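Local coordinates for protein Exo-poly-alpha-D-galacturonosidase (Thermotoga maritima, PDB 3JUR) that acts as a heat-active exopolygalacturonase of glycoside hydrolase family 28, probably hydrolysing the alpha-linked galacturonic acid chains of pectin, at residues Arg49-Leu54 against Ser78-His83; Val100-Phe105 against Tyr118-Glu123; Lys165-Met170 against His186-Ser191; Pro218-Asn223 against Arg274-Pro279. One frame throughout, in Å; residues are numbered along the deposited sequence.

The four contacts follow one another along the chain, each closing before the next opens, and all lie in the first 280 residues, on or beside the parallel beta-helix. Contact 1 sets helix 44-57 against strand 80-84. About 17 Å away between centres, contact 2 joins an excursion containing strand 103-105 to strand 117-120; the two touch where Ser78 OG meets Glu123 N at 2.8 Å, probably a hydrogen bond. Contact 2 is also the hub for the others: Phe105 packs on Leu167 and Leu188 of contact 3 (centres about 16 Å apart), while Arg104 lies against Leu220 and Ile276 of contact 4 (about 13 Å). Contacts 3 and 4 do not touch. Excursion 103-112 therefore connects peripheral helices to the beta-helix.

Contact 1: Arg49-Leu54 against Ser78-His83; sequences RAIEEL and SNIELH
Ile80 points its side chain at the helix and meets it chiefly with its end methyl, CD1, which ends 3.7 Å from Leu54 CB. The approach is lopsided: Leu54 sets out toward the strand, whereas Ile51 runs across the line of contact and offers CG2 more loosely, 4.4 Å from Ile80 CG1. Torsions explain the reach of the CD1 arm. With CG1 anti to the carbonyl carbon (chi1 -60°), and a further bend at chi2 (-61°), CD1 faces both helical residues, with Ile51 O at 4.1 Å. The nearest CA atoms, those of Ile51 and Ile80, are 7.4 Å apart, a spacing bridged by three buried side chains without any hydrogen bond. This is helix 44-57 covering the N-terminal end of the parallel beta-helix, consistent with the N-terminal helical cap seen on such folds. Beside Ile80, Leu62 of strand 60-64 receives Ala50, Ile51 and Leu54, so the helix packs on two neighbouring parallel strands.

Contact 2: Val100-Phe105 against Tyr118-Glu123; sequences VVLTRF and YALDCE
The chain turns a corner at Leu102, just before strand 103-105, and passes Leu120 of strand 117-120 at a CA-CA distance of 8.1 Å, too far for backbone pairing between the segments. The polar link comes instead from Tyr118, whose hydroxyl OH donates to Leu102 O over 2.6 Å. Its geometry is favourable: the donor lies in the carbonyl plane, on a lone pair, with a C=O...donor angle of 138°. Tyr118 and Val101 approach from opposite directions, and Val101 CG2 comes down over one face of the ring, 4.0 Å from its centroid and 22° off the normal. That is a CH-pi contact displaced toward the rim, and CG2 is 3.8 Å from CZ. The ring is delivered there by a side chain extended away from its own backbone N (chi1 -177°). The hydroxyl bond holds the far end of the ring, and the methyl limits its tilt on one side. Beside it, Leu102 and Leu120 cross at about a right angle, with Leu102 CD2 3.8 Å from Leu120 CD1. The ring of His75 meets Tyr118 as well, its plane inclined. Strand 117-120 runs parallel between strands 68-75 and 193-196, the stacked rungs of a beta-helix, and the antiparallel hairpin 103-112 is an excursion of the kind that decorates this fold.

Contact 3: Lys165-Met170 against His186-Ser191; sequences KKLKEM and HYLRPS
His186 ND1 is hydrogen-bonded to Asp163 OD2 and at the same time lies 4.0 Å from Lys166 NZ. The same carboxylate collects other groups: Asp163 OD1 takes the backbone N of Tyr187, and Lys166 NZ forms a long, weak ion pair with OD2. Lys166 meets the imidazole at its edge, in the ring plane, where NZ is 3.5 Å from His186 CE1; the two side chains cross at about a right angle. A bend at chi3 (-72°) in an otherwise extended lysine chain turns the ammonium toward that edge. No hydrogen bond joins the lysine to the ring. Asp163, bound to the histidine and weakly paired with the lysine, may offset the lysine charge. The second touch is apolar and loose, Leu167 CD2 to Leu188 CD1 at 4.5 Å. With the CA atoms of these leucines 10.0 Å apart, the helix and the loop meet through side-chain ends alone. Helix 161-173 thus lies alongside the loop leading to strand 193-196, and both leucines pack on Phe105 of strand 103-105 and on Leu110 of strand 108-112, the two strands of one antiparallel hairpin.

Contact 4: Pro218-Asn223 against Arg274-Pro279; sequences PVLSEN and RRIGVP
Leu220 CD2 does all the touching from its side, set against Ile276, the last residue of helix 270-276, and Val278 just beyond it. It stands 3.9 Å from Ile276 CG2 and 3.9 Å from Val278 CB, with Val278 CG1 and CG2 only slightly farther at 4.1 and 4.2 Å. Leu220 crosses both side chains at a slant, and although it does not leave its backbone in the direction of the helix, the far end of the chain swings nearer. Ile276 and Val278 both face this methyl, consistent with the turn at Gly277, which leaves the helix with positive phi (56°). On the other segment Leu220 also has positive phi (51°), and next to it Ser221 OG donates to Val219 O over 2.9 Å, from well above the carbonyl plane, which may steady the turn. Farther out, Arg275 lays one guanidinium face over Ile276 CG1, and its NH2 forms salt bridges with Asp272 and Glu109. Arg104 of strand 103-105 touches both Leu220 and Ile276. Between the segments themselves there is neither hydrogen bond nor charge pair, and just 105 Å² is buried, so their direct attachment rests on dispersion and the partial burial of three aliphatic side chains, with ionic groups at its margin.

Contact 1: Arg49-Leu54 against Ser78-His83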
loop_
_atom_site.group_PDB
_atom_site.type_symbol
_atom_site.label_atom_id
_atom_site.label_comp_id
_atom_site.label_asym_id
_atom_site.label_seq_id
_atom_site.Cartn_x
_atom_site.Cartn_y
_atom_site.Cartn_z
ATOM N N ARG D 49 -34.891 -39.003 39.641
ATOM C CA ARG D 49 -36.260 -39.514 39.641
ATOM C C ARG D 49 -37.098 -38.875 38.531
ATOM O O ARG D 49 -37.933 -39.540 37.917
ATOM C CB ARG D 49 -36.916 -39.289 41.001
ATOM C CG ARG D 49 -37.650 -40.504 41.541
ATOM C CD ARG D 49 -38.542 -40.130 42.726
ATOM N NE ARG D 49 -37.900 -39.142 43.598
ATOM C CZ ARG D 49 -38.551 -38.284 44.380
ATOM N NH1 ARG D 49 -39.881 -38.269 44.416
ATOM N NH2 ARG D 49 -37.864 -37.430 45.125
ATOM N N ALA D 50 -36.861 -37.589 38.269
ATOM C CA ALA D 50 -37.566 -36.873 37.201
ATOM C C ALA D 50 -37.227 -37.423 35.817
ATOM O O ALA D 50 -38.113 -37.578 34.978
ATOM C CB ALA D 50 -37.281 -35.386 37.271
ATOM N N ILE D 51 -35.946 -37.714 35.591
ATOM C CA ILE D 51 -35.474 -38.272 34.319
ATOM C C ILE D 51 -36.034 -39.684 34.098
ATOM O O ILE D 51 -36.463 -40.021 32.988
ATOM C CB ILE D 51 -33.916 -38.246 34.222
ATOM C CG1 ILE D 51 -33.421 -36.806 34.019
ATOM C CG2 ILE D 51 -33.408 -39.138 33.084
ATOM C CD1 ILE D 51 -31.919 -36.614 34.160
ATOM N N GLU D 52 -36.038 -40.490 35.158
ATOM C CA GLU D 52 -36.582 -41.846 35.103
ATOM C C GLU D 52 -38.103 -41.855 34.897
ATOM O O GLU D 52 -38.617 -42.667 34.127
ATOM C CB GLU D 52 -36.164 -42.658 36.343
ATOM C CG GLU D 52 -36.879 -44.012 36.545
ATOM C CD GLU D 52 -36.794 -44.955 35.338
ATOM O OE1 GLU D 52 -35.799 -44.897 34.575
ATOM O OE2 GLU D 52 -37.734 -45.761 35.160
ATOM N N GLU D 53 -38.815 -40.948 35.567
ATOM C CA GLU D 53 -40.258 -40.817 35.357
ATOM C C GLU D 53 -40.564 -40.485 33.894
ATOM O O GLU D 53 -41.477 -41.058 33.305
ATOM C CB GLU D 53 -40.871 -39.776 36.299
ATOM C CG GLU D 53 -42.405 -39.700 36.273
ATOM C CD GLU D 53 -43.078 -40.875 36.965
ATOM O OE1 GLU D 53 -43.078 -41.995 36.406
ATOM O OE2 GLU D 53 -43.627 -40.672 38.069
ATOM N N LEU D 54 -39.787 -39.576 33.313
ATOM C CA LEU D 54 -39.936 -39.217 31.900
ATOM C C LEU D 54 -39.554 -40.362 30.975
ATOM O O LEU D 54 -40.273 -40.670 30.030
ATOM C CB LEU D 54 -39.100 -37.981 31.561
ATOM C CG LEU D 54 -39.705 -36.614 31.871
ATOM C CD1 LEU D 54 -38.615 -35.550 31.855
ATOM C CD2 LEU D 54 -40.818 -36.272 30.888
ATOM N N SER D 78 -31.942 -41.301 26.645
ATOM C CA SER D 78 -32.525 -41.039 25.329
ATOM C C SER D 78 -33.894 -40.357 25.403
ATOM O O SER D 78 -34.697 -40.659 26.292
ATOM C CB SER D 78 -32.646 -42.343 24.539
ATOM O OG SER D 78 -31.388 -42.751 24.040
ATOM N N ASN D 79 -34.141 -39.437 24.467
ATOM C CA ASN D 79 -35.439 -38.746 24.326
ATOM C C ASN D 79 -35.757 -37.744 25.434
ATOM O O ASN D 79 -36.928 -37.418 25.677
ATOM C CB ASN D 79 -36.592 -39.751 24.151
ATOM C CG ASN D 79 -36.381 -40.677 22.975
ATOM O OD1 ASN D 79 -36.171 -40.230 21.843
ATOM N ND2 ASN D 79 -36.427 -41.973 23.234
ATOM N N ILE D 80 -34.707 -37.250 26.085
ATOM C CA ILE D 80 -34.834 -36.313 27.199
ATOM C C ILE D 80 -34.332 -34.916 26.830
ATOM O O ILE D 80 -33.213 -34.753 26.313
ATOM C CB ILE D 80 -34.091 -36.826 28.472
ATOM C CG1 ILE D 80 -34.654 -38.180 28.943
ATOM C CG2 ILE D 80 -34.123 -35.786 29.604
ATOM C CD1 ILE D 80 -36.132 -38.188 29.341
ATOM N N GLU D 81 -35.175 -33.919 27.092
ATOM C CA GLU D 81 -34.782 -32.518 26.998
ATOM C C GLU D 81 -34.686 -31.919 28.400
ATOM O O GLU D 81 -35.667 -31.909 29.149
ATOM C CB GLU D 81 -35.782 -31.728 26.149
ATOM C CG GLU D 81 -35.458 -30.235 25.986
ATOM C CD GLU D 81 -36.575 -29.463 25.295
ATOM O OE1 GLU D 81 -37.134 -29.981 24.303
ATOM O OE2 GLU D 81 -36.897 -28.339 25.735
ATOM N N LEU D 82 -33.497 -31.445 28.755
ATOM C CA LEU D 82 -33.300 -30.740 30.010
ATOM C C LEU D 82 -33.512 -29.239 29.778
ATOM O O LEU D 82 -32.656 -28.566 29.205
ATOM C CB LEU D 82 -31.902 -31.037 30.563
ATOM C CG LEU D 82 -31.460 -30.438 31.903
ATOM C CD1 LEU D 82 -32.290 -30.959 33.090
ATOM C CD2 LEU D 82 -29.967 -30.694 32.125
ATOM N N HIS D 83 -34.664 -28.731 30.216
ATOM C CA HIS D 83 -35.048 -27.338 29.978
ATOM C C HIS D 83 -34.730 -26.471 31.198
ATOM O O HIS D 83 -35.402 -26.552 32.231
ATOM C CB HIS D 83 -36.525 -27.252 29.577
ATOM C CG HIS D 83 -36.979 -25.875 29.197
ATOM N ND1 HIS D 83 -36.537 -25.229 28.059
ATOM C CD2 HIS D 83 -37.847 -25.026 29.795
ATOM C CE1 HIS D 83 -37.104 -24.039 27.982
ATOM N NE2 HIS D 83 -37.904 -23.889 29.023
#

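Contact 2: Val100-Phe105 against Tyr118-Glu123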
loop_
_atom_site.group_PDB
_atom_site.type_symbol
_atom_site.label_atom_id
_atom_site.label_comp_id
_atom_site.label_asym_id
_atom_site.label_seq_id
_atom_site.Cartn_x
_atom_site.Cartn_y
_atom_site.Cartn_z
ATOM N N VAL D 100 -16.865 -44.383 38.570
ATOM C CA VAL D 100 -16.249 -44.003 37.300
ATOM C C VAL D 100 -17.135 -44.384 36.110
ATOM O O VAL D 100 -17.833 -45.394 36.148
ATOM C CB VAL D 100 -14.827 -44.624 37.138
ATOM C CG1 VAL D 100 -13.848 -43.985 38.112
ATOM C CG2 VAL D 100 -14.857 -46.146 37.338
ATOM N N VAL D 101 -17.120 -43.551 35.074
ATOM C CA VAL D 101 -17.865 -43.819 33.840
ATOM C C VAL D 101 -16.924 -43.769 32.637
ATOM O O VAL D 101 -15.820 -43.226 32.737
ATOM C CB VAL D 101 -19.035 -42.813 33.628
ATOM C CG1 VAL D 101 -20.046 -42.907 34.762
ATOM C CG2 VAL D 101 -18.517 -41.373 33.462
ATOM N N LEU D 102 -17.356 -44.339 31.513
ATOM C CA LEU D 102 -16.615 -44.235 30.261
ATOM C C LEU D 102 -16.550 -42.778 29.844
ATOM O O LEU D 102 -17.580 -42.124 29.678
ATOM C CB LEU D 102 -17.271 -45.066 29.153
ATOM C CG LEU D 102 -16.683 -44.976 27.737
ATOM C CD1 LEU D 102 -15.271 -45.563 27.654
ATOM C CD2 LEU D 102 -17.604 -45.677 26.753
ATOM N N THR D 103 -15.329 -42.276 29.687
ATOM C CA THR D 103 -15.110 -40.875 29.351
ATOM C C THR D 103 -13.761 -40.706 28.636
ATOM O O THR D 103 -13.187 -41.681 28.127
ATOM C CB THR D 103 -15.276 -39.939 30.608
ATOM O OG1 THR D 103 -15.324 -38.563 30.200
ATOM C CG2 THR D 103 -14.157 -40.141 31.635
ATOM N N ARG D 104 -13.262 -39.481 28.588
ATOM C CA ARG D 104 -12.047 -39.200 27.848
ATOM C C ARG D 104 -11.283 -38.072 28.531
ATOM O O ARG D 104 -11.890 -37.139 29.053
ATOM C CB ARG D 104 -12.409 -38.833 26.403
ATOM C CG ARG D 104 -11.454 -39.400 25.370
ATOM C CD ARG D 104 -11.829 -39.022 23.950
ATOM N NE ARG D 104 -12.424 -40.144 23.236
ATOM C CZ ARG D 104 -12.293 -40.364 21.932
ATOM N NH1 ARG D 104 -11.568 -39.541 21.176
ATOM N NH2 ARG D 104 -12.882 -41.415 21.383
ATOM N N PHE D 105 -9.958 -38.165 28.557
ATOM C CA PHE D 105 -9.133 -37.063 29.053
ATOM C C PHE D 105 -8.046 -36.707 28.047
ATOM O O PHE D 105 -7.178 -37.523 27.741
ATOM C CB PHE D 105 -8.514 -37.383 30.422
ATOM C CG PHE D 105 -7.879 -36.188 31.100
ATOM C CD1 PHE D 105 -8.606 -35.418 32.001
ATOM C CD2 PHE D 105 -6.555 -35.831 30.828
ATOM C CE1 PHE D 105 -8.027 -34.321 32.631
ATOM C CE2 PHE D 105 -5.968 -34.732 31.448
ATOM C CZ PHE D 105 -6.708 -33.977 32.354
ATOM N N TYR D 118 -24.065 -35.740 31.663
ATOM C CA TYR D 118 -23.530 -36.908 30.964
ATOM C C TYR D 118 -24.605 -37.723 30.257
ATOM O O TYR D 118 -25.641 -38.068 30.848
ATOM C CB TYR D 118 -22.761 -37.786 31.967
ATOM C CG TYR D 118 -22.069 -39.029 31.411
ATOM C CD1 TYR D 118 -21.004 -38.926 30.510
ATOM C CD2 TYR D 118 -22.454 -40.307 31.832
ATOM C CE1 TYR D 118 -20.356 -40.061 30.021
ATOM C CE2 TYR D 118 -21.816 -41.451 31.352
ATOM C CZ TYR D 118 -20.767 -41.319 30.447
ATOM O OH TYR D 118 -20.137 -42.448 29.974
ATOM N N ALA D 119 -24.342 -38.029 28.988
ATOM C CA ALA D 119 -25.138 -38.995 28.231
ATOM C C ALA D 119 -24.215 -39.966 27.497
ATOM O O ALA D 119 -23.270 -39.545 26.828
ATOM C CB ALA D 119 -26.061 -38.284 27.247
ATOM N N LEU D 120 -24.492 -41.259 27.626
ATOM C CA LEU D 120 -23.702 -42.291 26.958
ATOM C C LEU D 120 -24.603 -43.166 26.099
ATOM O O LEU D 120 -25.595 -43.698 26.592
ATOM C CB LEU D 120 -22.961 -43.154 27.990
ATOM C CG LEU D 120 -22.305 -44.452 27.494
ATOM C CD1 LEU D 120 -21.107 -44.166 26.585
ATOM C CD2 LEU D 120 -21.901 -45.341 28.667
ATOM N N ASP D 121 -24.248 -43.312 24.823
ATOM C CA ASP D 121 -24.984 -44.172 23.878
ATOM C C ASP D 121 -26.464 -43.788 23.746
ATOM O O ASP D 121 -27.328 -44.644 23.536
ATOM C CB ASP D 121 -24.842 -45.659 24.266
ATOM C CG ASP D 121 -23.449 -46.211 23.996
ATOM O OD1 ASP D 121 -22.858 -45.874 22.940
ATOM O OD2 ASP D 121 -22.950 -46.995 24.834
ATOM N N CYS D 122 -26.743 -42.498 23.881
ATOM C CA CYS D 122 -28.110 -41.988 23.863
ATOM C C CYS D 122 -28.479 -41.394 22.511
ATOM O O CYS D 122 -27.610 -41.047 21.702
ATOM C CB CYS D 122 -28.298 -40.930 24.952
ATOM S SG CYS D 122 -28.266 -41.574 26.644
ATOM N N GLU D 123 -29.781 -41.251 22.296
ATOM C CA GLU D 123 -30.328 -40.724 21.061
ATOM C C GLU D 123 -31.388 -39.678 21.405
ATOM O O GLU D 123 -32.136 -39.854 22.371
ATOM C CB GLU D 123 -30.954 -41.878 20.290
ATOM C CG GLU D 123 -31.426 -41.571 18.890
ATOM C CD GLU D 123 -32.013 -42.802 18.217
ATOM O OE1 GLU D 123 -32.780 -43.541 18.877
ATOM O OE2 GLU D 123 -31.700 -43.031 17.032
#

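Contact 3: Lys165-Met170 against His186-Ser191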
loop_
_atom_site.group_PDB
_atom_site.type_symbol
_atom_site.label_atom_id
_atom_site.label_comp_id
_atom_site.label_asym_id
_atom_site.label_seq_id
_atom_site.Cartn_x
_atom_site.Cartn_y
_atom_site.Cartn_z
ATOM N N LYS D 165 0.702 -38.889 32.660
ATOM C CA LYS D 165 1.842 -39.715 32.278
ATOM C C LYS D 165 1.452 -41.194 32.221
ATOM O O LYS D 165 1.735 -41.873 31.234
ATOM C CB LYS D 165 2.994 -39.488 33.263
ATOM C CG LYS D 165 4.257 -40.281 32.992
ATOM C CD LYS D 165 5.271 -40.052 34.103
ATOM C CE LYS D 165 6.481 -40.968 33.972
ATOM N NZ LYS D 165 7.324 -40.583 32.811
ATOM N N LYS D 166 0.787 -41.672 33.275
ATOM C CA LYS D 166 0.332 -43.066 33.362
ATOM C C LYS D 166 -0.687 -43.424 32.281
ATOM O O LYS D 166 -0.573 -44.469 31.640
ATOM C CB LYS D 166 -0.245 -43.376 34.748
ATOM C CG LYS D 166 0.809 -43.555 35.838
ATOM C CD LYS D 166 0.252 -44.234 37.094
ATOM C CE LYS D 166 -0.673 -43.319 37.899
ATOM N NZ LYS D 166 -1.074 -43.969 39.186
ATOM N N LEU D 167 -1.673 -42.548 32.085
ATOM C CA LEU D 167 -2.707 -42.736 31.064
ATOM C C LEU D 167 -2.127 -42.887 29.651
ATOM O O LEU D 167 -2.576 -43.742 28.880
ATOM C CB LEU D 167 -3.736 -41.594 31.117
ATOM C CG LEU D 167 -4.910 -41.610 30.129
ATOM C CD1 LEU D 167 -5.803 -42.827 30.330
ATOM C CD2 LEU D 167 -5.728 -40.332 30.230
ATOM N N LYS D 168 -1.137 -42.060 29.318
ATOM C CA LYS D 168 -0.482 -42.130 28.007
ATOM C C LYS D 168 0.242 -43.462 27.825
ATOM O O LYS D 168 0.125 -44.104 26.779
ATOM C CB LYS D 168 0.494 -40.965 27.818
ATOM C CG LYS D 168 -0.182 -39.609 27.610
ATOM C CD LYS D 168 0.852 -38.487 27.574
ATOM C CE LYS D 168 0.207 -37.141 27.270
ATOM N NZ LYS D 168 1.092 -36.010 27.676
ATOM N N GLU D 169 0.972 -43.875 28.859
ATOM C CA GLU D 169 1.692 -45.152 28.844
ATOM C C GLU D 169 0.768 -46.356 28.668
ATOM O O GLU D 169 1.081 -47.267 27.905
ATOM C CB GLU D 169 2.563 -45.298 30.090
ATOM C CG GLU D 169 3.974 -44.767 29.885
ATOM C CD GLU D 169 4.653 -44.341 31.177
ATOM O OE1 GLU D 169 4.632 -45.114 32.160
ATOM O OE2 GLU D 169 5.222 -43.226 31.200
ATOM N N MET D 170 -0.375 -46.336 29.354
ATOM C CA MET D 170 -1.397 -47.377 29.215
ATOM C C MET D 170 -1.913 -47.474 27.780
ATOM O O MET D 170 -2.024 -48.569 27.233
ATOM C CB MET D 170 -2.564 -47.125 30.170
ATOM C CG MET D 170 -2.266 -47.406 31.628
ATOM S SD MET D 170 -3.506 -46.658 32.713
ATOM C CE MET D 170 -3.140 -47.515 34.251
ATOM N N HIS D 186 -6.987 -40.149 42.225
ATOM C CA HIS D 186 -6.353 -39.618 41.018
ATOM C C HIS D 186 -6.895 -38.235 40.698
ATOM O O HIS D 186 -7.955 -37.847 41.194
ATOM C CB HIS D 186 -6.523 -40.587 39.846
ATOM C CG HIS D 186 -5.949 -41.939 40.121
ATOM N ND1 HIS D 186 -4.648 -42.274 39.808
ATOM C CD2 HIS D 186 -6.479 -43.025 40.732
ATOM C CE1 HIS D 186 -4.409 -43.515 40.195
ATOM N NE2 HIS D 186 -5.506 -43.994 40.756
ATOM N N TYR D 187 -6.162 -37.489 39.873
ATOM C CA TYR D 187 -6.396 -36.050 39.754
ATOM C C TYR D 187 -6.658 -35.569 38.326
ATOM O O TYR D 187 -6.115 -34.550 37.883
ATOM C CB TYR D 187 -5.261 -35.281 40.449
ATOM C CG TYR D 187 -5.143 -35.649 41.915
ATOM C CD1 TYR D 187 -5.834 -34.932 42.890
ATOM C CD2 TYR D 187 -4.365 -36.740 42.326
ATOM C CE1 TYR D 187 -5.745 -35.282 44.240
ATOM C CE2 TYR D 187 -4.275 -37.096 43.664
ATOM C CZ TYR D 187 -4.964 -36.362 44.614
ATOM O OH TYR D 187 -4.869 -36.705 45.936
ATOM N N LEU D 188 -7.510 -36.313 37.624
ATOM C CA LEU D 188 -7.948 -35.952 36.281
ATOM C C LEU D 188 -9.375 -35.399 36.325
ATOM O O LEU D 188 -10.331 -36.144 36.584
ATOM C CB LEU D 188 -7.865 -37.166 35.347
ATOM C CG LEU D 188 -6.521 -37.909 35.262
ATOM C CD1 LEU D 188 -6.673 -39.201 34.469
ATOM C CD2 LEU D 188 -5.429 -37.023 34.654
ATOM N N ARG D 189 -9.501 -34.091 36.092
ATOM C CA ARG D 189 -10.802 -33.404 36.054
ATOM C C ARG D 189 -11.727 -33.963 34.970
ATOM O O ARG D 189 -11.257 -34.440 33.939
ATOM C CB ARG D 189 -10.616 -31.910 35.802
ATOM C CG ARG D 189 -9.995 -31.128 36.946
ATOM C CD ARG D 189 -9.494 -29.793 36.414
ATOM N NE ARG D 189 -8.333 -29.956 35.539
ATOM C CZ ARG D 189 -7.988 -29.108 34.570
ATOM N NH1 ARG D 189 -8.716 -28.022 34.317
ATOM N NH2 ARG D 189 -6.910 -29.353 33.840
ATOM N N PRO D 190 -13.050 -33.915 35.208
ATOM C CA PRO D 190 -14.012 -34.339 34.194
ATOM C C PRO D 190 -14.418 -33.176 33.277
ATOM O O PRO D 190 -14.241 -32.013 33.651
ATOM C CB PRO D 190 -15.203 -34.788 35.034
ATOM C CG PRO D 190 -15.160 -33.899 36.235
ATOM C CD PRO D 190 -13.705 -33.626 36.503
ATOM N N SER D 191 -14.941 -33.493 32.091
ATOM C CA SER D 191 -15.582 -32.495 31.226
ATOM C C SER D 191 -16.853 -31.970 31.910
ATOM O O SER D 191 -17.369 -32.602 32.839
ATOM C CB SER D 191 -15.936 -33.103 29.867
ATOM O OG SER D 191 -14.781 -33.401 29.096
#

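Contact 4: Pro218-Asn223 against Arg274-Pro279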
loop_
_atom_site.group_PDB
_atom_site.type_symbol
_atom_site.label_atom_id
_atom_site.label_comp_id
_atom_site.label_asym_id
_atom_site.label_seq_id
_atom_site.Cartn_x
_atom_site.Cartn_y
_atom_site.Cartn_z
ATOM N N PRO D 218 -18.819 -33.116 22.958
ATOM C CA PRO D 218 -19.411 -34.259 22.268
ATOM C C PRO D 218 -18.317 -35.163 21.714
ATOM O O PRO D 218 -17.340 -34.673 21.125
ATOM C CB PRO D 218 -20.225 -33.622 21.132
ATOM C CG PRO D 218 -19.629 -32.281 20.914
ATOM C CD PRO D 218 -18.840 -31.889 22.130
ATOM N N VAL D 219 -18.480 -36.468 21.914
ATOM C CA VAL D 219 -17.473 -37.450 21.528
ATOM C C VAL D 219 -18.139 -38.552 20.723
ATOM O O VAL D 219 -19.165 -39.095 21.137
ATOM C CB VAL D 219 -16.768 -38.081 22.766
ATOM C CG1 VAL D 219 -15.664 -39.049 22.338
ATOM C CG2 VAL D 219 -16.206 -37.005 23.692
ATOM N N LEU D 220 -17.548 -38.873 19.575
ATOM C CA LEU D 220 -18.004 -39.971 18.714
ATOM C C LEU D 220 -19.500 -39.866 18.434
ATOM O O LEU D 220 -20.219 -40.871 18.349
ATOM C CB LEU D 220 -17.627 -41.325 19.321
ATOM C CG LEU D 220 -16.135 -41.665 19.364
ATOM C CD1 LEU D 220 -15.869 -42.789 20.351
ATOM C CD2 LEU D 220 -15.630 -42.034 17.972
ATOM N N SER D 221 -19.946 -38.623 18.288
ATOM C CA SER D 221 -21.354 -38.300 18.150
ATOM C C SER D 221 -21.669 -37.785 16.753
ATOM O O SER D 221 -20.792 -37.272 16.046
ATOM C CB SER D 221 -21.766 -37.271 19.206
ATOM O OG SER D 221 -21.747 -37.858 20.497
ATOM N N GLU D 222 -22.934 -37.915 16.374
ATOM C CA GLU D 222 -23.385 -37.535 15.046
ATOM C C GLU D 222 -24.692 -36.752 15.118
ATOM O O GLU D 222 -25.577 -37.067 15.925
ATOM C CB GLU D 222 -23.558 -38.788 14.189
ATOM C CG GLU D 222 -23.600 -38.520 12.712
ATOM C CD GLU D 222 -23.465 -39.786 11.891
ATOM O OE1 GLU D 222 -22.558 -40.595 12.192
ATOM O OE2 GLU D 222 -24.264 -39.964 10.945
ATOM N N ASN D 223 -24.803 -35.740 14.259
ATOM C CA ASN D 223 -25.938 -34.814 14.245
ATOM C C ASN D 223 -26.053 -34.025 15.555
ATOM O O ASN D 223 -26.950 -34.260 16.379
ATOM C CB ASN D 223 -27.249 -35.526 13.879
ATOM C CG ASN D 223 -28.432 -34.580 13.829
ATOM O OD1 ASN D 223 -28.266 -33.368 13.721
ATOM N ND2 ASN D 223 -29.640 -35.132 13.909
ATOM N N ARG D 274 -5.461 -43.382 16.967
ATOM C CA ARG D 274 -5.287 -44.249 15.793
ATOM C C ARG D 274 -6.082 -45.543 15.892
ATOM O O ARG D 274 -6.599 -46.023 14.885
ATOM C CB ARG D 274 -3.817 -44.586 15.553
ATOM C CG ARG D 274 -3.030 -43.474 14.935
ATOM C CD ARG D 274 -1.557 -43.819 14.898
ATOM N NE ARG D 274 -0.812 -42.701 15.451
ATOM C CZ ARG D 274 -0.055 -42.755 16.541
ATOM N NH1 ARG D 274 0.122 -43.892 17.193
ATOM N NH2 ARG D 274 0.548 -41.655 16.959
ATOM N N ARG D 275 -6.154 -46.113 17.094
ATOM C CA ARG D 275 -6.930 -47.335 17.347
ATOM C C ARG D 275 -8.405 -47.138 16.979
ATOM O O ARG D 275 -8.960 -47.925 16.207
ATOM C CB ARG D 275 -6.795 -47.789 18.813
ATOM C CG ARG D 275 -7.703 -48.977 19.210
ATOM C CD ARG D 275 -7.659 -49.285 20.710
ATOM N NE ARG D 275 -8.107 -48.162 21.545
ATOM C CZ ARG D 275 -9.357 -47.986 21.975
ATOM N NH1 ARG D 275 -10.309 -48.853 21.655
ATOM N NH2 ARG D 275 -9.661 -46.936 22.732
ATOM N N ILE D 276 -9.021 -46.089 17.526
ATOM C CA ILE D 276 -10.431 -45.781 17.261
ATOM C C ILE D 276 -10.605 -45.360 15.798
ATOM O O ILE D 276 -11.566 -45.764 15.140
ATOM C CB ILE D 276 -10.973 -44.724 18.256
ATOM C CG1 ILE D 276 -10.978 -45.302 19.676
ATOM C CG2 ILE D 276 -12.387 -44.270 17.875
ATOM C CD1 ILE D 276 -10.905 -44.266 20.772
ATOM N N GLY D 277 -9.656 -44.568 15.299
ATOM C CA GLY D 277 -9.578 -44.199 13.884
ATOM C C GLY D 277 -10.813 -43.541 13.290
ATOM O O GLY D 277 -11.166 -43.815 12.147
ATOM N N VAL D 278 -11.476 -42.684 14.065
ATOM C CA VAL D 278 -12.657 -41.966 13.585
ATOM C C VAL D 278 -12.350 -40.472 13.539
ATOM O O VAL D 278 -11.977 -39.886 14.554
ATOM C CB VAL D 278 -13.919 -42.239 14.455
ATOM C CG1 VAL D 278 -15.088 -41.368 14.002
ATOM C CG2 VAL D 278 -14.310 -43.717 14.394
ATOM N N PRO D 279 -12.485 -39.854 12.352
ATOM C CA PRO D 279 -12.163 -38.434 12.246
ATOM C C PRO D 279 -13.308 -37.555 12.726
ATOM O O PRO D 279 -14.440 -38.014 12.784
ATOM C CB PRO D 279 -11.937 -38.237 10.743
ATOM C CG PRO D 279 -12.747 -39.304 10.082
ATOM C CD PRO D 279 -12.901 -40.438 11.060
#